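Local coordinates for protein trichothecene 3-O-acetyltransferase TRI101 (Fusarium sporotrichioides, PDB 2ZBA) that transfers an acetyl group from acetyl coenzyme A to the 3-hydroxyl of trichothecenes during biosynthesis of mycotoxins such as T-2 toxin, at residues A[49-54]-A[178-183]; A[148-151]-A[156-159]; A[287-292]-A[378-383]. All coordinates share one frame; numbering follows the deposited sequence. Where two conformers were deposited one is given.

Interaction 1. Residues A[49-54]-A[178-183]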
loop_
_atom_site.group_PDB
_atom_site.type_symbol
_atom_site.label_atom_id
_atom_site.label_comp_id
_atom_site.label_asym_id
_atom_site.label_seq_id
_atom_site.Cartn_x
_atom_site.Cartn_y
_atom_site.Cartn_z
ATOM N N SER A 49 -27.626 1.533 4.026
ATOM C CA SER A 49 -28.415 1.670 2.795
ATOM C C SER A 49 -27.727 2.532 1.744
ATOM O O SER A 49 -27.767 2.219 0.544
ATOM C CB SER A 49 -29.810 2.224 3.100
ATOM O OG SER A 49 -30.617 1.233 3.713
ATOM N N THR A 50 -27.112 3.620 2.194
ATOM C CA THR A 50 -26.377 4.530 1.325
ATOM C C THR A 50 -25.174 3.832 0.665
ATOM O O THR A 50 -24.901 4.056 -0.513
ATOM C CB THR A 50 -25.910 5.759 2.113
ATOM O OG1 THR A 50 -27.038 6.326 2.786
ATOM C CG2 THR A 50 -25.252 6.802 1.208
ATOM N N LEU A 51 -24.473 2.985 1.418
ATOM C CA LEU A 51 -23.318 2.282 0.859
ATOM C C LEU A 51 -23.753 1.185 -0.110
ATOM O O LEU A 51 -23.157 1.022 -1.179
ATOM C CB LEU A 51 -22.409 1.725 1.960
ATOM C CG LEU A 51 -21.164 0.909 1.540
ATOM C CD1 LEU A 51 -20.210 1.685 0.587
ATOM C CD2 LEU A 51 -20.433 0.443 2.775
ATOM N N GLU A 52 -24.803 0.451 0.262
ATOM C CA GLU A 52 -25.374 -0.589 -0.593
ATOM C C GLU A 52 -25.742 -0.056 -1.975
ATOM O O GLU A 52 -25.523 -0.730 -2.985
ATOM C CB GLU A 52 -26.613 -1.215 0.060
ATOM C CG GLU A 52 -26.342 -2.079 1.302
ATOM C CD GLU A 52 -27.630 -2.445 2.042
ATOM O OE1 GLU A 52 -28.673 -1.796 1.789
ATOM O OE2 GLU A 52 -27.609 -3.378 2.876
ATOM N N GLU A 53 -26.295 1.156 -2.004
ATOM C CA GLU A 53 -26.765 1.798 -3.239
ATOM C C GLU A 53 -25.630 2.341 -4.098
ATOM O O GLU A 53 -25.709 2.314 -5.335
ATOM C CB GLU A 53 -27.762 2.923 -2.921
ATOM C CG GLU A 53 -29.127 2.417 -2.499
ATOM C CD GLU A 53 -30.033 2.109 -3.682
ATOM O OE1 GLU A 53 -29.900 1.009 -4.260
ATOM N N GLY A 54 -24.591 2.851 -3.440
ATOM C CA GLY A 54 -23.362 3.224 -4.120
ATOM C C GLY A 54 -22.674 2.018 -4.748
ATOM O O GLY A 54 -22.166 2.106 -5.870
ATOM N N ARG A 178 -12.557 6.245 -4.447
ATOM C CA ARG A 178 -12.988 7.590 -4.838
ATOM C C ARG A 178 -14.277 7.531 -5.658
ATOM O O ARG A 178 -15.234 8.269 -5.379
ATOM C CB ARG A 178 -11.870 8.289 -5.621
ATOM C CG ARG A 178 -12.107 9.745 -6.007
ATOM C CD ARG A 178 -10.929 10.252 -6.856
ATOM N NE ARG A 178 -9.685 10.289 -6.089
ATOM C CZ ARG A 178 -8.561 9.623 -6.373
ATOM N NH1 ARG A 178 -8.466 8.847 -7.457
ATOM N NH2 ARG A 178 -7.510 9.760 -5.563
ATOM N N LEU A 179 -14.321 6.621 -6.636
ATOM C CA LEU A 179 -15.495 6.456 -7.498
ATOM C C LEU A 179 -16.716 5.866 -6.782
ATOM O O LEU A 179 -17.853 6.203 -7.115
ATOM C CB LEU A 179 -15.169 5.656 -8.776
ATOM C CG LEU A 179 -14.202 6.293 -9.794
ATOM C CD1 LEU A 179 -14.122 5.437 -11.024
ATOM C CD2 LEU A 179 -14.556 7.739 -10.186
ATOM N N LEU A 180 -16.484 4.987 -5.817
ATOM C CA LEU A 180 -17.555 4.503 -4.942
ATOM C C LEU A 180 -18.148 5.642 -4.094
ATOM O O LEU A 180 -19.356 5.653 -3.813
ATOM C CB LEU A 180 -17.057 3.380 -4.029
ATOM C CG LEU A 180 -18.081 2.796 -3.044
ATOM C CD1 LEU A 180 -19.247 2.200 -3.796
ATOM C CD2 LEU A 180 -17.429 1.761 -2.148
ATOM N N SER A 181 -17.305 6.590 -3.693
ATOM C CA SER A 181 -17.782 7.737 -2.932
ATOM C C SER A 181 -18.693 8.607 -3.781
ATOM O O SER A 181 -19.755 8.999 -3.310
ATOM C CB SER A 181 -16.633 8.555 -2.339
ATOM O OG SER A 181 -17.129 9.413 -1.321
ATOM N N LYS A 182 -18.268 8.901 -5.015
ATOM C CA LYS A 182 -19.098 9.591 -6.016
ATOM C C LYS A 182 -20.429 8.878 -6.261
ATOM O O LYS A 182 -21.483 9.505 -6.205
ATOM C CB LYS A 182 -18.351 9.744 -7.345
ATOM C CG LYS A 182 -17.281 10.836 -7.349
ATOM C CD LYS A 182 -16.622 10.970 -8.709
ATOM C CE LYS A 182 -17.576 11.550 -9.728
ATOM N NZ LYS A 182 -16.837 12.144 -10.883
ATOM N N ALA A 183 -20.364 7.571 -6.529
ATOM C CA ALA A 183 -21.540 6.701 -6.713
ATOM C C ALA A 183 -22.494 6.682 -5.519
ATOM O O ALA A 183 -23.691 6.466 -5.693
ATOM C CB ALA A 183 -21.100 5.284 -7.049
#

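Interaction 2. Residues A[148-151]-A[156-159]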
loop_
_atom_site.group_PDB
_atom_site.type_symbol
_atom_site.label_atom_id
_atom_site.label_comp_id
_atom_site.label_asym_id
_atom_site.label_seq_id
_atom_site.Cartn_x
_atom_site.Cartn_y
_atom_site.Cartn_z
ATOM N N LEU A 148 -15.852 -5.171 1.326
ATOM C CA LEU A 148 -16.012 -4.052 2.252
ATOM C C LEU A 148 -16.526 -4.553 3.590
ATOM O O LEU A 148 -17.336 -5.481 3.652
ATOM C CB LEU A 148 -16.956 -2.984 1.669
ATOM C CG LEU A 148 -16.474 -2.208 0.431
ATOM C CD1 LEU A 148 -16.833 -2.931 -0.867
ATOM C CD2 LEU A 148 -17.006 -0.789 0.386
ATOM N N GLN A 149 -16.017 -3.964 4.664
ATOM C CA GLN A 149 -16.627 -4.158 5.961
ATOM C C GLN A 149 -17.010 -2.834 6.582
ATOM O O GLN A 149 -16.182 -1.937 6.707
ATOM C CB GLN A 149 -15.698 -4.919 6.890
ATOM C CG GLN A 149 -16.329 -5.248 8.205
ATOM C CD GLN A 149 -15.835 -6.550 8.710
ATOM O OE1 GLN A 149 -15.762 -7.522 7.943
ATOM N NE2 GLN A 149 -15.463 -6.601 9.982
ATOM N N LEU A 150 -18.274 -2.734 6.978
ATOM C CA LEU A 150 -18.786 -1.586 7.682
ATOM C C LEU A 150 -18.948 -2.004 9.128
ATOM O O LEU A 150 -19.748 -2.883 9.446
ATOM C CB LEU A 150 -20.119 -1.175 7.065
ATOM C CG LEU A 150 -20.648 0.252 7.191
ATOM C CD1 LEU A 150 -19.627 1.309 6.723
ATOM C CD2 LEU A 150 -21.961 0.353 6.410
ATOM N N ASN A 151 -18.134 -1.420 10.000
ATOM C CA ASN A 151 -18.147 -1.768 11.417
ATOM C C ASN A 151 -18.871 -0.675 12.196
ATOM O O ASN A 151 -18.612 0.510 11.974
ATOM C CB ASN A 151 -16.718 -1.904 11.955
ATOM C CG ASN A 151 -15.914 -2.969 11.237
ATOM O OD1 ASN A 151 -16.002 -4.161 11.574
ATOM N ND2 ASN A 151 -15.105 -2.544 10.246
ATOM N N GLY A 156 -19.169 5.881 16.704
ATOM C CA GLY A 156 -18.537 5.963 15.405
ATOM C C GLY A 156 -18.785 4.831 14.429
ATOM O O GLY A 156 -19.771 4.082 14.525
ATOM N N LEU A 157 -17.871 4.740 13.471
ATOM C CA LEU A 157 -18.016 3.868 12.317
ATOM C C LEU A 157 -16.651 3.686 11.682
ATOM O O LEU A 157 -15.981 4.680 11.383
ATOM C CB LEU A 157 -18.945 4.511 11.300
ATOM C CG LEU A 157 -19.286 3.699 10.050
ATOM C CD1 LEU A 157 -20.525 2.835 10.292
ATOM C CD2 LEU A 157 -19.497 4.642 8.897
ATOM N N ILE A 158 -16.250 2.425 11.486
ATOM C CA ILE A 158 -15.056 2.067 10.712
ATOM C C ILE A 158 -15.437 1.364 9.403
ATOM O O ILE A 158 -16.044 0.278 9.405
ATOM C CB ILE A 158 -14.078 1.176 11.509
ATOM C CG1 ILE A 158 -13.671 1.862 12.815
ATOM C CG2 ILE A 158 -12.827 0.868 10.670
ATOM C CD1 ILE A 158 -12.857 0.978 13.729
ATOM N N LEU A 159 -15.099 1.994 8.285
ATOM C CA LEU A 159 -15.257 1.348 7.000
ATOM C C LEU A 159 -13.901 0.818 6.563
ATOM O O LEU A 159 -12.922 1.574 6.499
ATOM C CB LEU A 159 -15.789 2.323 5.963
ATOM C CG LEU A 159 -15.863 1.789 4.538
ATOM C CD1 LEU A 159 -16.865 0.642 4.423
ATOM C CD2 LEU A 159 -16.244 2.902 3.642
#

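Interaction 3. Residues A[287-292]-A[378-383]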
loop_
_atom_site.group_PDB
_atom_site.type_symbol
_atom_site.label_atom_id
_atom_site.label_comp_id
_atom_site.label_asym_id
_atom_site.label_seq_id
_atom_site.Cartn_x
_atom_site.Cartn_y
_atom_site.Cartn_z
ATOM N N ALA A 287 23.839 -1.754 16.542
ATOM C CA ALA A 287 23.991 -2.427 17.829
ATOM C C ALA A 287 23.991 -3.961 17.704
ATOM O O ALA A 287 24.326 -4.651 18.666
ATOM C CB ALA A 287 22.915 -1.954 18.807
ATOM N N ARG A 288 23.638 -4.497 16.530
ATOM C CA ARG A 288 23.494 -5.953 16.367
ATOM C C ARG A 288 24.037 -6.540 15.051
ATOM O O ARG A 288 24.072 -7.755 14.875
ATOM C CB ARG A 288 22.032 -6.405 16.612
ATOM C CG ARG A 288 20.978 -5.882 15.609
ATOM C CD ARG A 288 19.685 -6.744 15.605
ATOM N NE ARG A 288 18.781 -6.356 14.517
ATOM C CZ ARG A 288 18.732 -6.939 13.311
ATOM N NH1 ARG A 288 19.530 -7.966 13.012
ATOM N NH2 ARG A 288 17.878 -6.499 12.389
ATOM N N LEU A 289 24.466 -5.675 14.141
ATOM C CA LEU A 289 25.065 -6.098 12.871
ATOM C C LEU A 289 26.389 -5.364 12.646
ATOM O O LEU A 289 26.504 -4.200 13.032
ATOM C CB LEU A 289 24.126 -5.768 11.705
ATOM C CG LEU A 289 22.734 -6.392 11.598
ATOM C CD1 LEU A 289 21.937 -5.619 10.564
ATOM C CD2 LEU A 289 22.814 -7.863 11.227
ATOM N N ASP A 290 27.358 -6.035 12.004
ATOM C CA ASP A 290 28.615 -5.397 11.534
ATOM C C ASP A 290 28.330 -4.106 10.773
ATOM O O ASP A 290 27.294 -3.991 10.119
ATOM C CB ASP A 290 29.413 -6.319 10.588
ATOM C CG ASP A 290 30.295 -7.330 11.314
ATOM O OD1 ASP A 290 30.762 -7.057 12.445
ATOM O OD2 ASP A 290 30.548 -8.415 10.728
ATOM N N ALA A 291 29.257 -3.152 10.846
ATOM C CA ALA A 291 29.174 -1.891 10.102
ATOM C C ALA A 291 29.051 -2.112 8.586
ATOM O O ALA A 291 28.347 -1.384 7.898
ATOM C CB ALA A 291 30.389 -1.006 10.424
ATOM N N SER A 292 29.710 -3.147 8.081
ATOM C CA SER A 292 29.738 -3.414 6.644
ATOM C C SER A 292 28.634 -4.382 6.166
ATOM O O SER A 292 28.710 -4.907 5.048
ATOM C CB SER A 292 31.115 -3.952 6.245
ATOM O OG SER A 292 31.200 -5.345 6.528
ATOM N N ASN A 378 16.403 -8.775 2.578
ATOM C CA ASN A 378 16.714 -9.515 3.805
ATOM C C ASN A 378 15.942 -8.889 4.983
ATOM O O ASN A 378 16.171 -7.747 5.302
ATOM C CB ASN A 378 18.222 -9.409 4.070
ATOM C CG ASN A 378 18.699 -10.282 5.219
ATOM O OD1 ASN A 378 17.962 -10.583 6.161
ATOM N ND2 ASN A 378 19.954 -10.691 5.145
ATOM N N PRO A 379 15.044 -9.646 5.648
ATOM C CA PRO A 379 14.290 -9.052 6.780
ATOM C C PRO A 379 15.183 -8.407 7.857
ATOM O O PRO A 379 14.823 -7.373 8.413
ATOM C CB PRO A 379 13.522 -10.236 7.366
ATOM C CG PRO A 379 13.488 -11.271 6.281
ATOM C CD PRO A 379 14.678 -11.056 5.402
ATOM N N SER A 380 16.339 -9.008 8.129
ATOM C CA SER A 380 17.265 -8.509 9.141
ATOM C C SER A 380 17.795 -7.109 8.831
ATOM O O SER A 380 17.940 -6.287 9.738
ATOM C CB SER A 380 18.442 -9.468 9.281
ATOM O OG SER A 380 19.462 -8.916 10.104
ATOM N N SER A 381 18.080 -6.830 7.554
ATOM C CA SER A 381 18.879 -5.655 7.214
ATOM C C SER A 381 18.252 -4.756 6.151
ATOM O O SER A 381 18.725 -3.637 5.908
ATOM C CB SER A 381 20.266 -6.104 6.764
ATOM O OG SER A 381 20.136 -6.998 5.665
ATOM N N SER A 382 17.196 -5.233 5.510
ATOM C CA SER A 382 16.559 -4.448 4.455
ATOM C C SER A 382 15.480 -3.511 5.005
ATOM O O SER A 382 15.241 -3.458 6.214
ATOM C CB SER A 382 16.001 -5.359 3.355
ATOM O OG SER A 382 14.838 -6.038 3.798
ATOM N N ILE A 383 14.877 -2.737 4.104
ATOM C CA ILE A 383 13.642 -2.017 4.358
ATOM C C ILE A 383 12.799 -2.180 3.100
ATOM O O ILE A 383 13.311 -2.083 1.979
ATOM C CB ILE A 383 13.848 -0.518 4.676
ATOM C CG1 ILE A 383 14.527 -0.346 6.038
ATOM C CG2 ILE A 383 12.506 0.203 4.668
ATOM C CD1 ILE A 383 14.952 1.049 6.359
#

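Interaction 1. Residues A[49-54]-A[178-183]
Leu51 and Gly54 of residues 49-54 meet Leu180 and Ala183 of residues 178-183 in a buried contact of methyl groups and helix backbone. The apolar side-chain part is a single methyl-to-methyl touch, Leu51 CD1 against Leu180 CD2 at 3.9 Å. Both leucines carry CG anti to the backbone N (chi1 178° and 179°), which swings each branched end from the flank of its own helix into the gap between the two. The side chains cross at about a right angle, so they meet through these methyls and do not run alongside one another.

The segments belong to helices 44-61 and 170-184 of the N-terminal domain, which has the fold of the CoA-dependent acyltransferase clan. Their axes approach to 9.0 Å and their directions differ by 112°, and both helices pack on the same side of the sheet containing strand 146-153. From that strand Leu148 touches both Leu51 and Leu180, while Leu150 and, from strand 92-97, Leu93 touch Leu51.

The remaining contacts are between side chain and backbone. With no side chain at Gly54, helix 178-183 comes close to the main chain there, and the CA atoms of Gly54 and Ala183 lie only 4.7 Å apart. Leu180 CD1 rests against the Gly54 carbonyl, 3.6 Å from Gly54 C, and Ala183 CB reaches Gly54 O at the same distance. One turn further along helix 44-61, Arg57 NH1 donates a hydrogen bond to the carbonyl oxygen of Ala183.

Interaction 2. Residues A[148-151]-A[156-159]
Leu150 and Leu159, and next to them Asn151 and Ile158, are paired across an antiparallel beta hairpin whose strands, 146-153 and 156-164, are neighbours inside the mixed sheet of the N-terminal domain. Asn151 and Ile158 form the hydrogen-bonded pair: Asn151 N donates to Ile158 O at 2.8 Å, and Ile158 N returns a bond to Asn151 O at 3.1 Å. Leu150 and Leu159 make the adjoining non-hydrogen-bonded pair, where Leu159 CA directs its hydrogen at Gln149 O, 3.4 Å away.

Asn151 also uses its amide on the same carbonyl. With CG beside the backbone N (chi1 -60°), Asn151 ND2 comes over Ile158 O at 3.1 Å, 45° above the carbonyl plane, so that one oxygen accepts two N-H groups from a single residue. ND2 has a further acceptor in Val125 O. The other end of the amide is held by Gln149 NE2, which gives Asn151 OD1 a nearly straight bond of 3.0 Å and fixes the flip of the group.

In this hairpin the leucines occupy the opposite face from Asn151 and Ile158. Leu150 CD1 sits between Leu159 CD1 at 3.7 Å and Leu157 CD2 at 4.0 Å, and both leucine pairs meet at a slant. Helix 44-61 packs on this face, with Val48 on Leu150 and Ile47 on Leu157, and Phe398 of a loop lies against Leu159.

Interaction 3. Residues A[287-292]-A[378-383]
Arg288 places CG between its backbone N and carbonyl carbon (chi1 65°) and then runs extended from CG to NE, which carries the guanidinium across to Ser380. On the facing loop Ser380 turns OG anti to its own backbone N (chi1 171°), presenting the hydroxyl next to the residue's carbonyl oxygen. The arginine grips the two oxygens end-on. Arg288 NH1 gives an almost straight bond to Ser380 OG, 3.1 Å long and close to the guanidinium plane. Arg288 NH2 reaches Ser380 O at 2.7 Å; it lies in the carbonyl plane on a lone pair, although the bend at the hydrogen is marked (133°).

Leu289 lies alongside this pair of bonds, its CD2 3.7 Å from Ser380 OG and its CD1 4.2 Å from Ser381 CB. Arg288 NE forms a salt bridge with Asp441, which would partly offset the charge in a neighbourhood that also holds Arg285 and Arg438.

The shape of the receiving loop is set from within. Ser380 N donates to Asn378 OD1 at 3.0 Å, and Asn378 O accepts from Ser381 N, Ser382 N and Ser382 OG. Calcium ligand Asp376 lies two residues before Asn378 in the same loop, and strand 383-387 of the seven-stranded sheet follows. The bond from Ser380 N to the asparagine side chain closes an Asx turn, and Arg288 binds the hydroxyl and carbonyl of Ser380, the residue that closes the turn.

Interactions 1 and 2 form one continuous core in the N-terminal domain, their centres about 14 Å apart. Helices 44-61 and 170-184 lie against the hairpin of strands 146-153 and 156-164, and leucines of both contacts touch, as where Leu180 CD2 meets Leu148 CD2 at 3.6 Å. Along the chain the hairpin is nested within the loop that interaction 1 closes, and helix 170-184 is the next element after strand 156-164. Interaction 3 follows later in sequence, across the chain's centre, about 46 Å from interaction 1 and about 39 Å from interaction 2 between centres. Joining loops that lead into strands 294-302 and 383-387 of the other large sheet, it is structurally separate from their shared hydrophobic layer.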